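Local coordinates for protein hypoxanthine phosphoribosyltransferase (Leishmania donovani, PDB 7CMJ) that catalyses transfer of the 5-phosphoribosyl group from phosphoribosyl pyrophosphate to hypoxanthine or guanine, making IMP or GMP in purine salvage, at residues 104-109 against 135-140; 127-132 against 155-160. One frame throughout, in Å; residues are numbered along the deposited sequence.

Contact 1 (104-109 against 135-140)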
ATOM      1  N   GLY A 104     -10.785 -16.758   3.302  1.00 45.37           N
ATOM      2  CA  GLY A 104     -11.057 -15.724   2.328  1.00 45.95           C
ATOM      3  C   GLY A 104     -10.213 -14.488   2.478  1.00 47.94           C
ATOM      4  O   GLY A 104     -10.599 -13.416   1.990  1.00 45.31           O
ATOM      5  N   GLN A 105      -9.063 -14.594   3.144  1.00 50.68           N
ATOM      6  CA  GLN A 105      -8.261 -13.405   3.376  1.00 45.95           C
ATOM      7  C   GLN A 105      -7.705 -12.880   2.059  1.00 47.46           C
ATOM      8  O   GLN A 105      -7.501 -13.624   1.093  1.00 48.15           O
ATOM      9  CB  GLN A 105      -7.135 -13.681   4.368  1.00 42.97           C
ATOM     10  CG  GLN A 105      -6.182 -14.782   3.939  1.00 49.18           C
ATOM     11  CD  GLN A 105      -5.244 -15.185   5.052  1.00 44.69           C
ATOM     12  OE1 GLN A 105      -4.131 -14.683   5.161  1.00 49.20           O
ATOM     13  NE2 GLN A 105      -5.707 -16.066   5.905  1.00 46.33           N
ATOM     14  N   VAL A 106      -7.513 -11.566   2.022  1.00 34.03           N
ATOM     15  CA  VAL A 106      -6.927 -10.880   0.886  1.00 33.15           C
ATOM     16  C   VAL A 106      -5.906  -9.889   1.409  1.00 37.84           C
ATOM     17  O   VAL A 106      -5.998  -9.396   2.544  1.00 32.43           O
ATOM     18  CB  VAL A 106      -7.989 -10.156   0.029  1.00 40.39           C
ATOM     19  CG1 VAL A 106      -8.754 -11.159  -0.795  1.00 32.96           C
ATOM     20  CG2 VAL A 106      -8.936  -9.365   0.926  1.00 31.50           C
ATOM     21  N   ARG A 107      -4.929  -9.589   0.562  1.00 35.34           N
ATOM     22  CA  ARG A 107      -3.884  -8.646   0.923  1.00 33.78           C
ATOM     23  C   ARG A 107      -4.400  -7.228   0.707  1.00 30.78           C
ATOM     24  O   ARG A 107      -4.612  -6.798  -0.429  1.00 35.20           O
ATOM     25  CB  ARG A 107      -2.622  -8.930   0.116  1.00 35.39           C
ATOM     26  CG  ARG A 107      -1.485  -7.987   0.405  1.00 36.30           C
ATOM     27  CD  ARG A 107      -0.318  -8.260  -0.507  1.00 33.19           C
ATOM     28  NE  ARG A 107       0.951  -7.837   0.089  1.00 38.92           N
ATOM     29  CZ  ARG A 107       2.143  -8.133  -0.414  1.00 37.80           C
ATOM     30  NH1 ARG A 107       2.219  -8.851  -1.526  1.00 44.56           N
ATOM     31  NH2 ARG A 107       3.253  -7.711   0.186  1.00 37.26           N
ATOM     32  N   MET A 108      -4.599  -6.509   1.805  1.00 34.82           N
ATOM     33  CA  MET A 108      -4.918  -5.091   1.736  1.00 29.47           C
ATOM     34  C   MET A 108      -3.785  -4.329   1.063  1.00 39.39           C
ATOM     35  O   MET A 108      -2.653  -4.324   1.556  1.00 37.56           O
ATOM     36  CB  MET A 108      -5.157  -4.544   3.135  1.00 29.63           C
ATOM     37  CG  MET A 108      -6.190  -3.443   3.156  1.00 41.90           C
ATOM     38  SD  MET A 108      -7.759  -3.875   2.327  1.00 43.37           S
ATOM     39  CE  MET A 108      -8.306  -5.402   3.140  1.00 29.39           C
ATOM     40  N   LEU A 109      -4.094  -3.683  -0.064  1.00 32.30           N
ATOM     41  CA  LEU A 109      -3.170  -2.751  -0.700  1.00 32.30           C
ATOM     42  C   LEU A 109      -3.503  -1.304  -0.396  1.00 36.45           C
ATOM     43  O   LEU A 109      -2.625  -0.434  -0.515  1.00 47.97           O
ATOM     44  CB  LEU A 109      -3.149  -2.942  -2.223  1.00 28.39           C
ATOM     45  CG  LEU A 109      -3.031  -4.371  -2.733  1.00 40.81           C
ATOM     46  CD1 LEU A 109      -2.916  -4.365  -4.245  1.00 41.41           C
ATOM     47  CD2 LEU A 109      -1.839  -5.075  -2.100  1.00 40.46           C
ATOM     48  N   GLN A 135     -16.829 -11.982   4.033  1.00 39.41           N
ATOM     49  CA  GLN A 135     -16.685 -12.160   5.475  1.00 43.26           C
ATOM     50  C   GLN A 135     -15.346 -11.627   5.975  1.00 41.31           C
ATOM     51  O   GLN A 135     -15.289 -10.983   7.029  1.00 37.23           O
ATOM     52  CB  GLN A 135     -16.839 -13.630   5.848  1.00 52.33           C
ATOM     53  CG  GLN A 135     -18.265 -14.061   5.943  1.00 60.34           C
ATOM     54  CD  GLN A 135     -18.411 -15.379   6.628  1.00 70.57           C
ATOM     55  OE1 GLN A 135     -18.766 -16.373   6.004  1.00 75.20           O
ATOM     56  NE2 GLN A 135     -18.122 -15.409   7.923  1.00 77.63           N
ATOM     57  N   TYR A 136     -14.258 -11.874   5.236  1.00 38.85           N
ATOM     58  CA  TYR A 136     -12.954 -11.380   5.673  1.00 42.71           C
ATOM     59  C   TYR A 136     -12.922  -9.856   5.692  1.00 37.44           C
ATOM     60  O   TYR A 136     -12.474  -9.243   6.671  1.00 41.57           O
ATOM     61  CB  TYR A 136     -11.831 -11.920   4.782  1.00 48.09           C
ATOM     62  CG  TYR A 136     -10.520 -11.226   5.078  1.00 54.35           C
ATOM     63  CD1 TYR A 136     -10.035 -10.210   4.242  1.00 33.37           C
ATOM     64  CD2 TYR A 136      -9.788 -11.555   6.231  1.00 47.98           C
ATOM     65  CE1 TYR A 136      -8.857  -9.562   4.538  1.00 35.43           C
ATOM     66  CE2 TYR A 136      -8.595 -10.910   6.534  1.00 38.24           C
ATOM     67  CZ  TYR A 136      -8.137  -9.916   5.688  1.00 43.42           C
ATOM     68  OH  TYR A 136      -6.960  -9.274   5.984  1.00 56.32           O
ATOM     69  N   LEU A 137     -13.364  -9.230   4.601  1.00 33.04           N
ATOM     70  CA  LEU A 137     -13.460  -7.777   4.563  1.00 38.18           C
ATOM     71  C   LEU A 137     -14.207  -7.234   5.778  1.00 41.31           C
ATOM     72  O   LEU A 137     -13.859  -6.176   6.321  1.00 33.03           O
ATOM     73  CB  LEU A 137     -14.147  -7.354   3.269  1.00 35.15           C
ATOM     74  CG  LEU A 137     -13.295  -7.143   2.005  1.00 37.12           C
ATOM     75  CD1 LEU A 137     -12.201  -8.142   1.913  1.00 42.17           C
ATOM     76  CD2 LEU A 137     -14.164  -7.199   0.731  1.00 33.86           C
ATOM     77  N   MET A 138     -15.234  -7.952   6.226  1.00 42.95           N
ATOM     78  CA  MET A 138     -16.025  -7.467   7.351  1.00 45.45           C
ATOM     79  C   MET A 138     -15.254  -7.627   8.650  1.00 48.61           C
ATOM     80  O   MET A 138     -15.166  -6.692   9.454  1.00 58.25           O
ATOM     81  CB  MET A 138     -17.361  -8.203   7.408  1.00 41.74           C
ATOM     82  CG  MET A 138     -18.356  -7.761   6.338  1.00 45.33           C
ATOM     83  SD  MET A 138     -19.828  -8.830   6.209  1.00 53.19           S
ATOM     84  CE  MET A 138     -20.733  -8.371   7.694  1.00 53.99           C
ATOM     85  N   ARG A 139     -14.686  -8.808   8.870  1.00 45.50           N
ATOM     86  CA  ARG A 139     -13.796  -9.005  10.002  1.00 46.72           C
ATOM     87  C   ARG A 139     -12.717  -7.926  10.031  1.00 50.45           C
ATOM     88  O   ARG A 139     -12.471  -7.302  11.073  1.00 45.36           O
ATOM     89  CB  ARG A 139     -13.186 -10.403   9.931  1.00 42.51           C
ATOM     90  CG  ARG A 139     -13.886 -11.431  10.788  1.00 55.93           C
ATOM     91  CD  ARG A 139     -14.250 -12.673   9.986  1.00 68.28           C
ATOM     92  NE  ARG A 139     -13.086 -13.242   9.309  1.00 65.87           N
ATOM     93  CZ  ARG A 139     -13.159 -14.129   8.323  1.00 61.79           C
ATOM     94  NH1 ARG A 139     -12.052 -14.593   7.762  1.00 51.76           N
ATOM     95  NH2 ARG A 139     -14.345 -14.553   7.901  1.00 71.40           N
ATOM     96  N   PHE A 140     -12.075  -7.685   8.879  1.00 37.68           N
ATOM     97  CA  PHE A 140     -11.159  -6.560   8.741  1.00 37.68           C
ATOM     98  C   PHE A 140     -11.789  -5.278   9.271  1.00 46.47           C
ATOM     99  O   PHE A 140     -11.223  -4.604  10.143  1.00 45.41           O
ATOM    100  CB  PHE A 140     -10.759  -6.393   7.271  1.00 34.53           C
ATOM    101  CG  PHE A 140      -9.824  -5.252   7.020  1.00 44.34           C
ATOM    102  CD1 PHE A 140      -8.522  -5.275   7.509  1.00 53.08           C
ATOM    103  CD2 PHE A 140     -10.226  -4.162   6.275  1.00 47.52           C
ATOM    104  CE1 PHE A 140      -7.643  -4.220   7.259  1.00 49.31           C
ATOM    105  CE2 PHE A 140      -9.344  -3.093   6.022  1.00 45.86           C
ATOM    106  CZ  PHE A 140      -8.066  -3.123   6.520  1.00 42.52           C
TER

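Contact 2 (127-132 against 155-160)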
ATOM      1  N   ILE A 127     -20.872  -6.968  -6.868  1.00 37.45           N
ATOM      2  CA  ILE A 127     -21.374  -8.334  -6.777  1.00 48.16           C
ATOM      3  C   ILE A 127     -20.673  -9.006  -5.606  1.00 52.13           C
ATOM      4  O   ILE A 127     -19.514  -8.704  -5.309  1.00 56.58           O
ATOM      5  CB  ILE A 127     -21.087  -9.166  -8.044  1.00 61.33           C
ATOM      6  CG1 ILE A 127     -21.676  -8.517  -9.270  1.00 68.16           C
ATOM      7  CG2 ILE A 127     -21.651 -10.597  -7.932  1.00 65.28           C
ATOM      8  CD1 ILE A 127     -20.956  -8.953 -10.479  1.00 68.28           C
ATOM      9  N   VAL A 128     -21.367  -9.949  -4.969  1.00 44.26           N
ATOM     10  CA  VAL A 128     -20.768 -10.818  -3.959  1.00 46.73           C
ATOM     11  C   VAL A 128     -20.290 -12.082  -4.673  1.00 59.06           C
ATOM     12  O   VAL A 128     -21.071 -13.010  -4.896  1.00 66.55           O
ATOM     13  CB  VAL A 128     -21.757 -11.152  -2.841  1.00 41.09           C
ATOM     14  CG1 VAL A 128     -21.127 -12.142  -1.873  1.00 44.32           C
ATOM     15  CG2 VAL A 128     -22.223  -9.903  -2.122  1.00 36.09           C
ATOM     16  N   ASP A 129     -19.004 -12.131  -5.035  1.00 56.62           N
ATOM     17  CA  ASP A 129     -18.487 -13.284  -5.766  1.00 67.25           C
ATOM     18  C   ASP A 129     -17.786 -14.299  -4.871  1.00 63.04           C
ATOM     19  O   ASP A 129     -17.516 -15.414  -5.323  1.00 57.11           O
ATOM     20  CB  ASP A 129     -17.540 -12.844  -6.894  1.00 77.85           C
ATOM     21  CG  ASP A 129     -18.180 -12.981  -8.285  1.00 95.41           C
ATOM     22  OD1 ASP A 129     -19.095 -13.827  -8.467  1.00100.27           O
ATOM     23  OD2 ASP A 129     -17.769 -12.234  -9.200  1.00 97.77           O
ATOM     24  N   SER A 130     -17.508 -13.956  -3.621  1.00 63.05           N
ATOM     25  CA  SER A 130     -16.985 -14.930  -2.668  1.00 62.67           C
ATOM     26  C   SER A 130     -17.496 -14.537  -1.291  1.00 53.86           C
ATOM     27  O   SER A 130     -17.121 -13.490  -0.756  1.00 55.91           O
ATOM     28  CB  SER A 130     -15.457 -14.988  -2.707  1.00 65.77           C
ATOM     29  OG  SER A 130     -14.920 -15.456  -1.478  1.00 64.45           O
ATOM     30  N   ALA A 131     -18.369 -15.360  -0.724  1.00 46.35           N
ATOM     31  CA  ALA A 131     -18.892 -15.026   0.589  1.00 47.07           C
ATOM     32  C   ALA A 131     -17.777 -14.979   1.629  1.00 48.28           C
ATOM     33  O   ALA A 131     -17.762 -14.088   2.485  1.00 46.49           O
ATOM     34  CB  ALA A 131     -19.977 -16.019   0.984  1.00 42.48           C
ATOM     35  N   ILE A 132     -16.815 -15.907   1.554  1.00 50.97           N
ATOM     36  CA  ILE A 132     -15.729 -15.907   2.537  1.00 59.27           C
ATOM     37  C   ILE A 132     -14.914 -14.620   2.446  1.00 56.98           C
ATOM     38  O   ILE A 132     -14.556 -14.027   3.473  1.00 59.86           O
ATOM     39  CB  ILE A 132     -14.819 -17.147   2.397  1.00 56.56           C
ATOM     40  CG1 ILE A 132     -14.527 -17.474   0.932  1.00 65.43           C
ATOM     41  CG2 ILE A 132     -15.398 -18.323   3.136  1.00 48.35           C
ATOM     42  CD1 ILE A 132     -13.280 -18.322   0.740  1.00 63.66           C
ATOM     43  N   LEU A 155     -25.604  -5.898  -7.516  1.00 35.83           N
ATOM     44  CA  LEU A 155     -26.131  -7.084  -8.159  1.00 37.57           C
ATOM     45  C   LEU A 155     -26.189  -8.220  -7.144  1.00 46.34           C
ATOM     46  O   LEU A 155     -25.150  -8.776  -6.771  1.00 52.07           O
ATOM     47  CB  LEU A 155     -25.256  -7.476  -9.342  1.00 42.19           C
ATOM     48  CG  LEU A 155     -25.263  -6.527 -10.527  1.00 44.71           C
ATOM     49  CD1 LEU A 155     -24.507  -7.196 -11.660  1.00 41.13           C
ATOM     50  CD2 LEU A 155     -26.698  -6.168 -10.950  1.00 49.18           C
ATOM     51  N   ASP A 156     -27.398  -8.559  -6.696  1.00 43.58           N
ATOM     52  CA  ASP A 156     -27.647  -9.766  -5.912  1.00 41.17           C
ATOM     53  C   ASP A 156     -27.906 -10.926  -6.876  1.00 43.03           C
ATOM     54  O   ASP A 156     -28.961 -10.989  -7.514  1.00 53.60           O
ATOM     55  CB  ASP A 156     -28.831  -9.540  -4.980  1.00 48.73           C
ATOM     56  CG  ASP A 156     -28.909 -10.555  -3.860  1.00 62.77           C
ATOM     57  OD1 ASP A 156     -27.871 -11.145  -3.479  1.00 62.08           O
ATOM     58  OD2 ASP A 156     -30.034 -10.753  -3.356  1.00 73.80           O
ATOM     59  N   LYS A 157     -26.938 -11.833  -6.996  1.00 43.86           N
ATOM     60  CA  LYS A 157     -27.019 -13.046  -7.800  1.00 46.11           C
ATOM     61  C   LYS A 157     -27.524 -14.205  -6.948  1.00 53.32           C
ATOM     62  O   LYS A 157     -27.470 -14.148  -5.709  1.00 57.47           O
ATOM     63  CB  LYS A 157     -25.643 -13.380  -8.396  1.00 46.12           C
ATOM     64  CG  LYS A 157     -24.530 -13.519  -7.361  1.00 65.79           C
ATOM     65  CD  LYS A 157     -23.179 -13.888  -7.970  1.00 76.19           C
ATOM     66  CE  LYS A 157     -22.773 -15.321  -7.624  1.00 82.46           C
ATOM     67  NZ  LYS A 157     -21.320 -15.569  -7.870  1.00 84.71           N
ATOM     68  N   PRO A 158     -28.022 -15.271  -7.582  1.00 56.32           N
ATOM     69  CA  PRO A 158     -28.526 -16.428  -6.827  1.00 54.48           C
ATOM     70  C   PRO A 158     -27.565 -16.912  -5.749  1.00 54.20           C
ATOM     71  O   PRO A 158     -26.370 -17.107  -5.994  1.00 62.77           O
ATOM     72  CB  PRO A 158     -28.726 -17.488  -7.911  1.00 53.84           C
ATOM     73  CG  PRO A 158     -29.055 -16.702  -9.117  1.00 55.47           C
ATOM     74  CD  PRO A 158     -28.229 -15.445  -9.031  1.00 50.47           C
ATOM     75  N   SER A 159     -28.110 -17.097  -4.545  1.00 51.42           N
ATOM     76  CA  SER A 159     -27.358 -17.510  -3.367  1.00 60.21           C
ATOM     77  C   SER A 159     -28.330 -18.017  -2.313  1.00 63.34           C
ATOM     78  O   SER A 159     -29.462 -17.535  -2.210  1.00 58.42           O
ATOM     79  CB  SER A 159     -26.514 -16.370  -2.789  1.00 66.23           C
ATOM     80  OG  SER A 159     -27.174 -15.122  -2.896  1.00 73.72           O
ATOM     81  N   GLY A 160     -27.875 -19.005  -1.544  1.00 65.55           N
ATOM     82  CA  GLY A 160     -28.621 -19.507  -0.413  1.00 61.73           C
ATOM     83  C   GLY A 160     -28.390 -18.657   0.821  1.00 61.89           C
ATOM     84  O   GLY A 160     -27.761 -17.600   0.783  1.00 57.38           O
TER

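Contact 1 (104-109 against 135-140)
Tyr136 lays one face of its ring against the backbone of Gln105. Gln105 CA sits over the ring, 3.6 Å from the centroid of Tyr136 and 14° off the ring normal, a CH-pi contact. Gln105 CB lies near the CE2 side of the same ring, while the rest of that side chain leads away and its NE2 bonds to Ser103 OG. The Tyr136 CG stands anti to the backbone N (chi1 170°), which carries the ring out from the helix and along residues 104-106. At the base of the ring, Gly104 O lies 3.4 Å from Tyr136 CB. Farther out, the Val106 methyl CG2 packs 3.6 Å from Tyr136 CD1, the two side chains crossing at a slant. The hydroxyl end reaches past the segment: Tyr136 OH is hydrogen-bonded to Lys144 NZ of the second subunit. Leu137 then adds one methyl, its CD1 3.6 Å from Val106 CG2. That valine methyl therefore touches an aromatic ring and a leucine.

The helix 131-142 is here packed against the edge of the mixed sheet of the phosphoribosyltransferase fold, where strand 107-110 runs antiparallel to strand 86-94. All of the touching residues are buried, and no hydrogen bond joins the two segments. The second subunit also lies close. Arg139 NH1 bonds to Ser103 O of its own chain and to Ala143 O of the second subunit.

One turn beyond Tyr136, Phe140 meets Met108. The methionine chain is bent at chi2 and chi3, which turns its methyl over the ring. Met108 CE stands 3.9 Å from the centroid of the Phe140 ring, over its face. The sulfur is set obliquely, with Met108 SD 4.6 Å from that centroid, a Met-aromatic contact.

Contact 2 (127-132 against 155-160)
Segments 127-132 and 155-160 come closest at Ile127 and Leu155, whose CA atoms are 5.1 Å apart, and the two chains run in the same direction there. The apolar part begins at this pair. Ile127 CG1 packs 3.7 Å from Leu155 CB, and its CD1 reaches toward a leucine methyl, the two side chains crossing at a slant. Both side chains also touch Val179 of strand 179-180. The other branch of the isoleucine serves the lysine: Ile127 CG2 is 3.6 Å from Lys157 CD, and the side chains cross at about a right angle. The aliphatic part of Lys157 continues past the backbone, with CD 3.8 Å from Val128 O.

Residues 125-133 belong to the family's acidic phosphoribosyl pyrophosphate motif, which runs from the end of strand 120-125 through a loop into helix 131-142 and probably binds the nucleotide product GMP. Glu125 and Asp126 hold the barium ion seen here. Ser130 is the N-cap of helix 131-142, and its side chain caps a backbone N of the first turn. Lys157 probably contacts GMP as well, so the contact probably brings two sides of the nucleotide site together.

Asp129, the likely proton acceptor, is tied to Lys157 by a salt bridge. Lys157 NZ donates a hydrogen bond to Asp129 OD1 at 2.9 Å, and meets that oxygen nearly along its C-O axis. The lysine chain bends at chi3 (-110°), which carries the ammonium group across to the carboxylate. The CB of Asp129 points away from residues 155-160, but the carboxylate turns back to the lysine. On either side of Asp129 in sequence, Val128 and Ala131 touch Val163 of helix 161-164.

Following the chain, residues 104-109, a loop and most of edge strand 107-110, open contact 1. Strand 120-125 then leads into segment 127-132, a loop that runs into the helix. That segment opens contact 2 before helix 131-142 supplies residues 135-140 and closes contact 1. Strand 148-153 follows, and residues 155-160 then close contact 2. The two loops therefore cross, neither being nested in the other. Contact 1 ties the helix to one outer edge of the mixed sheet; contact 2 ties the loop just before that helix to end strand 155-156 and the residue after it, at the other edge. They touch where Gly104 CA packs 3.8 Å from Ile132 CD1.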